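Local structure of Cbs-cp12 (Microcystis aeruginosa PCC 7806, 5NMU) at residues V83-E88 / E92-L97; R96-T101 / I118-I123; E143-D148 / E171-E176; A151-K156 / A165-V170. The protein joins a pair of CBS domains to a CP12 domain, assembles as a hexamer and probably serves the redox regulation of photosynthesis. All coordinates share one frame; numbering follows the deposited sequence.

Contact 1 (V83-E88 / E92-L97)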
loop_
_atom_site.group_PDB
_atom_site.type_symbol
_atom_site.label_atom_id
_atom_site.label_comp_id
_atom_site.label_asym_id
_atom_site.label_seq_id
_atom_site.Cartn_x
_atom_site.Cartn_y
_atom_site.Cartn_z
ATOM N N VAL A 83 6.626 -1.501 -16.851
ATOM C CA VAL A 83 7.266 -0.192 -16.915
ATOM C C VAL A 83 8.535 -0.400 -17.662
ATOM O O VAL A 83 9.282 -1.345 -17.362
ATOM C CB VAL A 83 7.613 0.335 -15.506
ATOM C CG1 VAL A 83 8.478 1.571 -15.541
ATOM C CG2 VAL A 83 6.346 0.608 -14.708
ATOM N N VAL A 84 8.818 0.511 -18.594
ATOM C CA VAL A 84 9.999 0.472 -19.445
ATOM C C VAL A 84 10.793 1.797 -19.293
ATOM O O VAL A 84 10.250 2.829 -18.890
ATOM C CB VAL A 84 9.640 0.208 -20.934
ATOM C CG1 VAL A 84 8.581 -0.890 -21.073
ATOM C CG2 VAL A 84 9.200 1.476 -21.654
ATOM N N VAL A 85 12.078 1.722 -19.630
ATOM C CA VAL A 85 13.020 2.816 -19.501
ATOM C C VAL A 85 13.595 3.125 -20.914
ATOM O O VAL A 85 14.095 2.212 -21.575
ATOM C CB VAL A 85 14.162 2.426 -18.534
ATOM C CG1 VAL A 85 15.299 3.459 -18.581
ATOM C CG2 VAL A 85 13.637 2.318 -17.107
ATOM N N ASN A 86 13.481 4.406 -21.340
ATOM C CA ASN A 86 14.095 4.991 -22.573
ATOM C C ASN A 86 15.613 4.986 -22.356
ATOM O O ASN A 86 16.040 5.388 -21.273
ATOM C CB ASN A 86 13.524 6.463 -22.760
ATOM C CG ASN A 86 14.104 7.257 -23.964
ATOM O OD1 ASN A 86 15.278 7.119 -24.431
ATOM N ND2 ASN A 86 13.264 8.180 -24.461
ATOM N N PRO A 87 16.431 4.555 -23.361
ATOM C CA PRO A 87 17.890 4.501 -23.183
ATOM C C PRO A 87 18.532 5.820 -22.782
ATOM O O PRO A 87 19.504 5.778 -22.031
ATOM C CB PRO A 87 18.395 4.039 -24.529
ATOM C CG PRO A 87 17.330 4.461 -25.498
ATOM C CD PRO A 87 16.075 4.097 -24.722
ATOM N N GLU A 88 17.973 6.964 -23.241
ATOM C CA GLU A 88 18.485 8.304 -22.932
ATOM C C GLU A 88 18.098 8.891 -21.570
ATOM O O GLU A 88 18.597 9.964 -21.157
ATOM C CB GLU A 88 18.039 9.295 -24.038
ATOM C CG GLU A 88 18.600 8.878 -25.388
ATOM C CD GLU A 88 18.410 9.936 -26.482
ATOM O OE1 GLU A 88 17.254 10.306 -26.777
ATOM O OE2 GLU A 88 19.423 10.421 -27.007
ATOM N N GLU A 92 19.211 9.913 -12.665
ATOM C CA GLU A 92 18.406 10.420 -11.531
ATOM C C GLU A 92 16.895 10.144 -11.807
ATOM O O GLU A 92 16.090 9.844 -10.892
ATOM C CB GLU A 92 18.687 11.932 -11.285
ATOM C CG GLU A 92 18.105 12.918 -12.324
ATOM C CD GLU A 92 18.992 13.170 -13.530
ATOM O OE1 GLU A 92 19.693 12.234 -13.991
ATOM O OE2 GLU A 92 19.004 14.337 -14.015
ATOM N N TYR A 93 16.508 10.224 -13.082
ATOM C CA TYR A 93 15.102 9.934 -13.408
ATOM C C TYR A 93 14.765 8.466 -13.357
ATOM O O TYR A 93 13.662 8.136 -13.048
ATOM C CB TYR A 93 14.669 10.529 -14.723
ATOM C CG TYR A 93 14.589 12.052 -14.680
ATOM C CD1 TYR A 93 13.752 12.671 -13.797
ATOM C CD2 TYR A 93 15.321 12.854 -15.535
ATOM C CE1 TYR A 93 13.642 14.048 -13.720
ATOM C CE2 TYR A 93 15.205 14.265 -15.474
ATOM C CZ TYR A 93 14.345 14.831 -14.543
ATOM O OH TYR A 93 14.159 16.171 -14.354
ATOM N N VAL A 94 15.700 7.586 -13.721
ATOM C CA VAL A 94 15.409 6.172 -13.659
ATOM C C VAL A 94 15.169 5.813 -12.161
ATOM O O VAL A 94 14.290 4.980 -11.850
ATOM C CB VAL A 94 16.573 5.290 -14.157
ATOM C CG1 VAL A 94 16.257 3.793 -13.964
ATOM C CG2 VAL A 94 16.894 5.560 -15.614
ATOM N N ALA A 95 15.971 6.417 -11.279
ATOM C CA ALA A 95 15.853 6.206 -9.809
ATOM C C ALA A 95 14.475 6.627 -9.362
ATOM O O ALA A 95 13.809 5.916 -8.648
ATOM C CB ALA A 95 16.902 7.011 -9.055
ATOM N N ARG A 96 14.038 7.780 -9.849
ATOM C CA ARG A 96 12.752 8.340 -9.436
ATOM C C ARG A 96 11.590 7.531 -9.964
ATOM O O ARG A 96 10.650 7.300 -9.198
ATOM C CB ARG A 96 12.621 9.778 -9.877
ATOM C CG ARG A 96 11.349 10.430 -9.388
ATOM C CD ARG A 96 11.422 11.875 -9.665
ATOM N NE ARG A 96 10.289 12.543 -9.026
ATOM C CZ ARG A 96 10.255 13.002 -7.771
ATOM N NH1 ARG A 96 11.303 12.874 -6.941
ATOM N NH2 ARG A 96 9.141 13.611 -7.362
ATOM N N LEU A 97 11.649 7.122 -11.249
ATOM C CA LEU A 97 10.648 6.211 -11.801
ATOM C C LEU A 97 10.470 4.956 -10.918
ATOM O O LEU A 97 9.331 4.506 -10.650
ATOM C CB LEU A 97 11.069 5.745 -13.220
ATOM C CG LEU A 97 10.126 4.835 -14.007
ATOM C CD1 LEU A 97 8.766 5.453 -14.225
ATOM C CD2 LEU A 97 10.698 4.399 -15.342
#
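Val94, the first residue of the helical segment 92-97 to meet the incoming chain, sends its CG2 against CG1 of Val85 at 4.0 Å, the two side chains crossing at about a right angle. The torsion of Val85 (chi1 170°) lets one residue serve two partners: CG1, anti to the backbone N, goes to Val94, while CG2, beside that nitrogen, is turned to the next helical turn. There Leu97 takes over, and it does most of the work. Its CD2 meets Val83 CG1 at 3.6 Å, with the two side chains reaching for each other tip to tip. The same methyl lies 3.9 Å from Val84 O and 4.0 Å from Val85 CG2, the valine side chain sliding past the leucine in the opposite direction. An alanine at Leu97 would strip away the methyl that three consecutive residues share, and would probably open a gap between Val83 and the helix. Side chain to side chain the contact is apolar, and Ala7 and Ile118 each touch both Val85 and Val94. Pro81 of the second subunit also packs on Leu97. Backbone hydrogen bonds tie Val85 to Pro107 and Ile109 of strand 105-110, so the extended part, Val83 to Asn86, is joined through Val85 to that strand, with helix 91-101 between them in sequence, an arrangement consistent with the opening beta-alpha-beta unit of the CBS fold.

Contact 2 (R96-T101 / I118-I123)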
loop_
_atom_site.group_PDB
_atom_site.type_symbol
_atom_site.label_atom_id
_atom_site.label_comp_id
_atom_site.label_asym_id
_atom_site.label_seq_id
_atom_site.Cartn_x
_atom_site.Cartn_y
_atom_site.Cartn_z
ATOM N N ARG A 96 14.038 7.780 -9.849
ATOM C CA ARG A 96 12.752 8.340 -9.436
ATOM C C ARG A 96 11.590 7.531 -9.964
ATOM O O ARG A 96 10.650 7.300 -9.198
ATOM C CB ARG A 96 12.621 9.778 -9.877
ATOM C CG ARG A 96 11.349 10.430 -9.388
ATOM C CD ARG A 96 11.422 11.875 -9.665
ATOM N NE ARG A 96 10.289 12.543 -9.026
ATOM C CZ ARG A 96 10.255 13.002 -7.771
ATOM N NH1 ARG A 96 11.303 12.874 -6.941
ATOM N NH2 ARG A 96 9.141 13.611 -7.362
ATOM N N LEU A 97 11.649 7.122 -11.249
ATOM C CA LEU A 97 10.648 6.211 -11.801
ATOM C C LEU A 97 10.470 4.956 -10.918
ATOM O O LEU A 97 9.331 4.506 -10.650
ATOM C CB LEU A 97 11.069 5.745 -13.220
ATOM C CG LEU A 97 10.126 4.835 -14.007
ATOM C CD1 LEU A 97 8.766 5.453 -14.225
ATOM C CD2 LEU A 97 10.698 4.399 -15.342
ATOM N N PHE A 98 11.606 4.341 -10.580
ATOM C CA PHE A 98 11.608 3.080 -9.832
ATOM C C PHE A 98 10.981 3.317 -8.451
ATOM O O PHE A 98 10.144 2.531 -8.033
ATOM C CB PHE A 98 12.999 2.497 -9.717
ATOM C CG PHE A 98 13.521 1.829 -10.966
ATOM C CD1 PHE A 98 12.805 1.798 -12.166
ATOM C CD2 PHE A 98 14.770 1.258 -10.934
ATOM C CE1 PHE A 98 13.334 1.165 -13.297
ATOM C CE2 PHE A 98 15.311 0.624 -12.035
ATOM C CZ PHE A 98 14.601 0.586 -13.228
ATOM N N ALA A 99 11.343 4.425 -7.799
ATOM C CA ALA A 99 10.767 4.787 -6.493
ATOM C C ALA A 99 9.261 4.999 -6.569
ATOM O O ALA A 99 8.541 4.482 -5.739
ATOM C CB ALA A 99 11.452 6.021 -5.915
ATOM N N GLN A 100 8.801 5.683 -7.613
ATOM C CA GLN A 100 7.404 6.034 -7.753
ATOM C C GLN A 100 6.518 4.879 -8.157
ATOM O O GLN A 100 5.339 4.899 -7.802
ATOM C CB GLN A 100 7.167 7.099 -8.832
ATOM C CG GLN A 100 7.658 8.489 -8.460
ATOM C CD GLN A 100 7.557 9.467 -9.629
ATOM O OE1 GLN A 100 7.610 10.662 -9.422
ATOM N NE2 GLN A 100 7.441 8.959 -10.868
ATOM N N THR A 101 7.022 3.991 -9.004
ATOM C CA THR A 101 6.284 2.813 -9.394
ATOM C C THR A 101 6.583 1.599 -8.467
ATOM O O THR A 101 5.958 0.593 -8.636
ATOM C CB THR A 101 6.509 2.453 -10.893
ATOM O OG1 THR A 101 7.867 2.055 -11.131
ATOM C CG2 THR A 101 6.193 3.700 -11.795
ATOM N N ILE A 118 17.752 -2.618 -16.827
ATOM C CA ILE A 118 18.328 -1.712 -15.834
ATOM C C ILE A 118 17.631 -1.947 -14.461
ATOM O O ILE A 118 16.384 -2.057 -14.391
ATOM C CB ILE A 118 18.253 -0.247 -16.313
ATOM C CG1 ILE A 118 19.073 0.665 -15.394
ATOM C CG2 ILE A 118 16.829 0.271 -16.378
ATOM C CD1 ILE A 118 19.334 2.046 -15.945
ATOM N N SER A 119 18.450 -2.002 -13.407
ATOM C CA SER A 119 17.981 -2.316 -12.049
ATOM C C SER A 119 18.546 -1.331 -11.035
ATOM O O SER A 119 19.436 -0.520 -11.329
ATOM C CB SER A 119 18.469 -3.690 -11.624
ATOM O OG SER A 119 19.844 -3.641 -11.332
ATOM N N VAL A 120 17.979 -1.438 -9.844
ATOM C CA VAL A 120 18.476 -0.723 -8.696
ATOM C C VAL A 120 19.943 -0.974 -8.436
ATOM O O VAL A 120 20.642 -0.024 -8.052
ATOM C CB VAL A 120 17.621 -0.956 -7.416
ATOM C CG1 VAL A 120 16.308 -0.233 -7.600
ATOM C CG2 VAL A 120 17.387 -2.435 -7.091
ATOM N N SER A 121 20.406 -2.206 -8.677
ATOM C CA SER A 121 21.815 -2.571 -8.552
ATOM C C SER A 121 22.701 -1.800 -9.600
ATOM O O SER A 121 23.753 -1.288 -9.261
ATOM C CB SER A 121 22.012 -4.078 -8.733
ATOM O OG SER A 121 21.128 -4.825 -7.916
ATOM N N ASP A 122 22.241 -1.737 -10.852
ATOM C CA ASP A 122 22.934 -0.970 -11.875
ATOM C C ASP A 122 23.084 0.466 -11.434
ATOM O O ASP A 122 24.149 1.030 -11.591
ATOM C CB ASP A 122 22.231 -1.027 -13.215
ATOM C CG ASP A 122 22.185 -2.409 -13.794
ATOM O OD1 ASP A 122 23.214 -3.127 -13.835
ATOM O OD2 ASP A 122 21.084 -2.758 -14.246
ATOM N N ILE A 123 22.065 1.020 -10.795
ATOM C CA ILE A 123 22.174 2.351 -10.306
ATOM C C ILE A 123 23.176 2.436 -9.140
ATOM O O ILE A 123 24.055 3.315 -9.141
ATOM C CB ILE A 123 20.817 2.927 -9.866
ATOM C CG1 ILE A 123 19.873 2.988 -11.070
ATOM C CG2 ILE A 123 20.999 4.331 -9.298
ATOM C CD1 ILE A 123 18.433 3.307 -10.758
#
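Phe98, on helix 91-101, drives the rim of its ring into the turn where strand 113-119 gives way to helix 120-126, the closing strand-to-helix step of the CBS fold. With chi1 at -76° the ring leaves the helix beside its own backbone N, and a chi2 of 3° sets CA almost in the ring plane; it is the far rim, CZ and CE2, that meets the turn. CZ lies 3.4 Å from Ile118 O, which is near the ring plane, and 3.9 Å from Ile118 CG2, the methyl held between the backbone N and the carbonyl carbon. CE2 meets Ser119 C in the same edgewise manner. Around the remaining rim, CD2 is approached obliquely by Val120 CG1 at 4.0 Å and by Ile123 CD1 at 4.2 Å. Replacing Phe98 by an alanine would remove the ring that all four residues abut, and is likely to leave a gap between helix and turn. The turn is fixed by a capping box: Asp122 N donates to Ser119 OG (3.1 Å, 166°), and Ser119 N returns a bond to Asp122 OD2 on its anti side. Just beyond, Ser121 OG bonds Glu55 and Arg37 of the third subunit. At the end of the other helix, Leu97 O is gripped twice, by Thr101 N on one face of its plane and by Thr101 OG1, 2.9 Å away, on the other.

Contact 3 (E143-D148 / E171-E176)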
loop_
_atom_site.group_PDB
_atom_site.type_symbol
_atom_site.label_atom_id
_atom_site.label_comp_id
_atom_site.label_asym_id
_atom_site.label_seq_id
_atom_site.Cartn_x
_atom_site.Cartn_y
_atom_site.Cartn_z
ATOM N N GLU A 143 13.083 28.450 -12.825
ATOM C CA GLU A 143 12.129 29.177 -13.621
ATOM C C GLU A 143 11.047 29.761 -12.674
ATOM O O GLU A 143 10.744 30.954 -12.754
ATOM C CB GLU A 143 11.587 28.307 -14.762
ATOM C CG GLU A 143 10.672 29.042 -15.763
ATOM C CD GLU A 143 10.262 28.167 -16.985
ATOM O OE1 GLU A 143 9.751 28.757 -17.988
ATOM O OE2 GLU A 143 10.412 26.902 -16.945
ATOM N N ALA A 144 10.515 28.965 -11.751
ATOM C CA ALA A 144 9.539 29.513 -10.792
ATOM C C ALA A 144 10.078 30.661 -9.921
ATOM O O ALA A 144 9.373 31.651 -9.626
ATOM C CB ALA A 144 8.908 28.390 -9.900
ATOM N N ALA A 145 11.314 30.515 -9.501
ATOM C CA ALA A 145 11.892 31.477 -8.620
ATOM C C ALA A 145 12.183 32.826 -9.352
ATOM O O ALA A 145 12.124 33.904 -8.749
ATOM C CB ALA A 145 13.154 30.914 -8.028
ATOM N N ARG A 146 12.483 32.736 -10.637
ATOM C CA ARG A 146 12.644 33.908 -11.483
ATOM C C ARG A 146 11.318 34.664 -11.688
ATOM O O ARG A 146 11.287 35.920 -11.571
ATOM C CB ARG A 146 13.265 33.541 -12.843
ATOM C CG ARG A 146 14.738 33.096 -12.781
ATOM C CD ARG A 146 15.267 32.622 -14.136
ATOM N NE ARG A 146 15.289 33.795 -14.957
ATOM C CZ ARG A 146 16.313 34.661 -15.046
ATOM N NH1 ARG A 146 17.477 34.459 -14.414
ATOM N NH2 ARG A 146 16.161 35.733 -15.791
ATOM N N GLU A 147 10.231 33.933 -11.948
ATOM C CA GLU A 147 8.904 34.560 -11.948
ATOM C C GLU A 147 8.572 35.210 -10.627
ATOM O O GLU A 147 8.061 36.304 -10.633
ATOM C CB GLU A 147 7.791 33.595 -12.326
ATOM C CG GLU A 147 7.903 33.140 -13.760
ATOM C CD GLU A 147 6.748 32.271 -14.207
ATOM O OE1 GLU A 147 5.692 32.295 -13.557
ATOM O OE2 GLU A 147 6.917 31.536 -15.201
ATOM N N ASP A 148 8.860 34.552 -9.499
ATOM C CA ASP A 148 8.629 35.178 -8.176
ATOM C C ASP A 148 9.421 36.441 -8.038
ATOM O O ASP A 148 8.916 37.415 -7.492
ATOM C CB ASP A 148 9.034 34.297 -7.004
ATOM C CG ASP A 148 8.128 33.068 -6.823
ATOM O OD1 ASP A 148 6.975 33.060 -7.266
ATOM O OD2 ASP A 148 8.596 32.048 -6.265
ATOM N N GLU A 171 19.783 32.977 -7.685
ATOM C CA GLU A 171 21.225 32.874 -7.754
ATOM C C GLU A 171 21.710 31.536 -7.127
ATOM O O GLU A 171 22.468 30.793 -7.749
ATOM C CB GLU A 171 21.887 34.144 -7.130
ATOM C CG GLU A 171 23.169 33.880 -6.309
ATOM C CD GLU A 171 24.080 35.114 -6.081
ATOM O OE1 GLU A 171 25.211 35.047 -6.613
ATOM O OE2 GLU A 171 23.690 36.102 -5.361
ATOM N N GLU A 172 21.275 31.263 -5.903
ATOM C CA GLU A 172 21.646 30.036 -5.188
ATOM C C GLU A 172 21.257 28.807 -5.977
ATOM O O GLU A 172 22.093 27.927 -6.188
ATOM C CB GLU A 172 21.028 30.012 -3.773
ATOM C CG GLU A 172 21.612 31.088 -2.824
ATOM C CD GLU A 172 23.106 30.877 -2.570
ATOM O OE1 GLU A 172 23.443 29.780 -2.051
ATOM O OE2 GLU A 172 23.946 31.770 -2.920
ATOM N N LEU A 173 20.014 28.774 -6.471
ATOM C CA LEU A 173 19.558 27.647 -7.293
ATOM C C LEU A 173 20.418 27.541 -8.558
ATOM O O LEU A 173 20.778 26.438 -8.930
ATOM C CB LEU A 173 18.070 27.723 -7.652
ATOM C CG LEU A 173 17.060 27.671 -6.478
ATOM C CD1 LEU A 173 15.694 28.135 -6.932
ATOM C CD2 LEU A 173 16.926 26.280 -5.857
ATOM N N GLN A 174 20.778 28.674 -9.185
ATOM C CA GLN A 174 21.616 28.655 -10.403
ATOM C C GLN A 174 23.065 28.169 -10.157
ATOM O O GLN A 174 23.620 27.477 -11.009
ATOM C CB GLN A 174 21.597 30.021 -11.145
ATOM C CG GLN A 174 20.607 30.092 -12.333
ATOM C CD GLN A 174 20.100 31.497 -12.699
ATOM O OE1 GLN A 174 20.581 32.533 -12.191
ATOM N NE2 GLN A 174 19.108 31.538 -13.597
ATOM N N ALA A 175 23.647 28.504 -8.999
ATOM C CA ALA A 175 25.010 28.068 -8.621
ATOM C C ALA A 175 25.087 26.567 -8.516
ATOM O O ALA A 175 26.017 25.925 -9.028
ATOM C CB ALA A 175 25.413 28.693 -7.288
ATOM N N GLU A 176 24.069 26.021 -7.865
ATOM C CA GLU A 176 23.929 24.594 -7.659
ATOM C C GLU A 176 23.837 23.837 -9.006
ATOM O O GLU A 176 24.622 22.917 -9.248
ATOM C CB GLU A 176 22.693 24.339 -6.789
ATOM C CG GLU A 176 22.683 22.998 -6.073
ATOM C CD GLU A 176 21.376 22.745 -5.339
ATOM O OE1 GLU A 176 20.639 23.722 -5.034
ATOM O OE2 GLU A 176 21.089 21.554 -5.082
#
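The backbone O of Gln174 accepts a hydrogen bond from Ser178 OG one turn further along helix 161-178, while the side chain of the same residue reaches across to Arg146 on helix 138-156. There Gln174 NE2 comes to 3.4 Å from Arg146 NH1. Both atoms are donors, so this is contact without bonding. The amide nitrogen arrives at the edge of the guanidinium, near its plane, and the two flat groups are turned 37° against each other. NE2 also lies 4.0 Å from Arg146 CD, so that the amide rests partly on the aliphatic stem of the arginine. That stem bends at chi3 (67°), and NH1 is the guanidinium nitrogen that comes to the amide; beyond its CG the glutamine runs extended, and the side chains cross at about a right angle. One residue back on each helix the contact becomes apolar: Ala145 CB meets Leu173 CD1 at 3.9 Å, with the small alanine facing the longer leucine between the antiparallel helices of the hairpin. Leu173 is further packed by Glu141 and Ile142, and Ala145 by Val169 and Val170. On the outer side of helix 138-156, Glu143 makes salt bridges to Arg19 and Arg44 of the second subunit, and Asp148 to Arg73 of that subunit. The chemistry implies that the apolar Ala145-Leu173 contact probably carries most of what attraction there is between the two segments, whereas Arg146 and Gln174 meet donor to donor at its border, where the glutamine nitrogen is unlikely to offset the arginine's charge.

Contact 4 (A151-K156 / A165-V170)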
loop_
_atom_site.group_PDB
_atom_site.type_symbol
_atom_site.label_atom_id
_atom_site.label_comp_id
_atom_site.label_asym_id
_atom_site.label_seq_id
_atom_site.Cartn_x
_atom_site.Cartn_y
_atom_site.Cartn_z
ATOM N N ALA A 151 7.976 39.277 -10.153
ATOM C CA ALA A 151 6.696 39.791 -9.632
ATOM C C ALA A 151 6.965 40.699 -8.420
ATOM O O ALA A 151 6.498 41.845 -8.374
ATOM C CB ALA A 151 5.749 38.663 -9.280
ATOM N N ILE A 152 7.774 40.185 -7.486
ATOM C CA ILE A 152 8.133 40.900 -6.258
ATOM C C ILE A 152 8.824 42.233 -6.576
ATOM O O ILE A 152 8.458 43.277 -6.010
ATOM C CB ILE A 152 8.996 40.026 -5.323
ATOM C CG1 ILE A 152 8.124 38.976 -4.630
ATOM C CG2 ILE A 152 9.664 40.849 -4.242
ATOM C CD1 ILE A 152 8.845 37.718 -4.163
ATOM N N CYS A 153 9.778 42.190 -7.493
ATOM C CA CYS A 153 10.551 43.390 -7.867
ATOM C C CYS A 153 9.692 44.477 -8.531
ATOM O O CYS A 153 9.865 45.680 -8.266
ATOM C CB CYS A 153 11.717 42.988 -8.766
ATOM S SG CYS A 153 13.007 42.023 -7.901
ATOM N N ALA A 154 8.779 44.053 -9.398
ATOM C CA ALA A 154 7.828 44.964 -10.033
ATOM C C ALA A 154 6.789 45.545 -9.046
ATOM O O ALA A 154 6.422 46.733 -9.148
ATOM C CB ALA A 154 7.115 44.261 -11.181
ATOM N N ALA A 155 6.327 44.715 -8.101
ATOM C CA ALA A 155 5.402 45.194 -7.064
ATOM C C ALA A 155 6.092 46.146 -6.088
ATOM O O ALA A 155 5.668 47.279 -5.939
ATOM C CB ALA A 155 4.740 44.038 -6.313
ATOM N N LYS A 156 7.157 45.679 -5.450
ATOM C CA LYS A 156 7.812 46.421 -4.373
ATOM C C LYS A 156 8.984 47.329 -4.764
ATOM O O LYS A 156 9.460 48.045 -3.904
ATOM C CB LYS A 156 8.292 45.462 -3.282
ATOM C CG LYS A 156 7.216 44.552 -2.700
ATOM C CD LYS A 156 7.826 43.573 -1.696
ATOM C CE LYS A 156 6.829 43.131 -0.624
ATOM N NZ LYS A 156 6.090 41.926 -1.036
ATOM N N ALA A 165 16.447 39.812 -2.105
ATOM C CA ALA A 165 16.295 38.473 -1.490
ATOM C C ALA A 165 15.680 37.490 -2.481
ATOM O O ALA A 165 16.176 36.399 -2.582
ATOM C CB ALA A 165 15.478 38.525 -0.200
ATOM N N ALA A 166 14.685 37.904 -3.272
ATOM C CA ALA A 166 14.127 36.990 -4.254
ATOM C C ALA A 166 15.073 36.618 -5.391
ATOM O O ALA A 166 15.111 35.458 -5.799
ATOM C CB ALA A 166 12.793 37.470 -4.772
ATOM N N TRP A 167 15.853 37.570 -5.914
ATOM C CA TRP A 167 16.907 37.173 -6.846
ATOM C C TRP A 167 18.011 36.335 -6.212
ATOM O O TRP A 167 18.656 35.530 -6.913
ATOM C CB TRP A 167 17.484 38.364 -7.583
ATOM C CG TRP A 167 16.547 38.871 -8.569
ATOM C CD1 TRP A 167 15.788 39.980 -8.477
ATOM C CD2 TRP A 167 16.228 38.255 -9.800
ATOM N NE1 TRP A 167 15.038 40.134 -9.612
ATOM C CE2 TRP A 167 15.283 39.067 -10.440
ATOM C CE3 TRP A 167 16.681 37.090 -10.454
ATOM C CZ2 TRP A 167 14.782 38.770 -11.696
ATOM C CZ3 TRP A 167 16.163 36.786 -11.721
ATOM C CH2 TRP A 167 15.235 37.619 -12.319
ATOM N N ASP A 168 18.264 36.508 -4.917
ATOM C CA ASP A 168 19.226 35.618 -4.245
ATOM C C ASP A 168 18.765 34.137 -4.198
ATOM O O ASP A 168 19.580 33.230 -4.312
ATOM C CB ASP A 168 19.620 36.117 -2.854
ATOM C CG ASP A 168 20.665 37.293 -2.889
ATOM O OD1 ASP A 168 21.516 37.489 -3.831
ATOM O OD2 ASP A 168 20.619 38.034 -1.897
ATOM N N VAL A 169 17.467 33.899 -4.081
ATOM C CA VAL A 169 16.910 32.516 -4.250
ATOM C C VAL A 169 17.291 32.004 -5.645
ATOM O O VAL A 169 17.827 30.910 -5.765
ATOM C CB VAL A 169 15.380 32.464 -4.047
ATOM C CG1 VAL A 169 14.833 31.028 -4.237
ATOM C CG2 VAL A 169 15.005 33.004 -2.665
ATOM N N VAL A 170 17.113 32.827 -6.696
ATOM C CA VAL A 170 17.484 32.378 -8.063
ATOM C C VAL A 170 18.983 32.056 -8.193
ATOM O O VAL A 170 19.387 31.004 -8.748
ATOM C CB VAL A 170 17.097 33.407 -9.153
ATOM C CG1 VAL A 170 17.620 32.994 -10.524
ATOM C CG2 VAL A 170 15.585 33.602 -9.149
#
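The indole of Trp167 meets helix 138-156 with its edge: the sulfur of Cys153 lies near the ring plane, 3.3 Å from Trp167 NE1 and 3.5 Å from CD1. Measured from the ring centre, SG stands 4.2 Å from the centroid of the five-membered ring and 73° off its normal, a sulfur-aromatic contact made at the rim. The CB of Trp167 does not aim directly at the opposite helix; a chi1 of -72°, with CG beside the backbone N, together with a chi2 of 104° turns the NE1-CD1 edge to the sulfur. Elsewhere the tryptophan side chain packs on Arg146 and Ala149 of helix 138-156. Next to this pair, Ile152 CD1 touches Ala166 CB at 4.0 Å, and the CA atoms of Ile152 and Ala166, 7.4 Å apart, are the nearest CA pair across the two segments. Asp162 also touches Ile152. Cys153 is further bound in a disulfide to Cys163, which means that the sulfur beside the tryptophan is one half of a covalent link between the helices. Such a disulfide-linked helical hairpin is in keeping with the CP12 domain, whose cysteine pairs act as redox switches in canonical CP12 proteins, a role this one probably shares.

How the contacts relate
The four contacts form two pairs. Contacts 1 and 2 share helix 91-101, with centres 7 Å apart, and merge into one CBS core: Val85 CG2 touches Ile118 CG2 at 3.9 Å. Contacts 3 and 4 are successive levels of one CP12 hairpin, their centres 10 Å apart, joined where Val170 CG2 lies 3.5 Å from Arg146 N; contact 4 is nearer the turn and the disulfide. Between the pairs nothing touches: contacts 1 and 3 approach to about 11 Å between nearest atoms, and the centres of contacts 2 and 4 stand about 38 Å apart. Contacts 1, 2 and 3 all reach the second subunit, whereas contact 4 meets no other chain of the assembly.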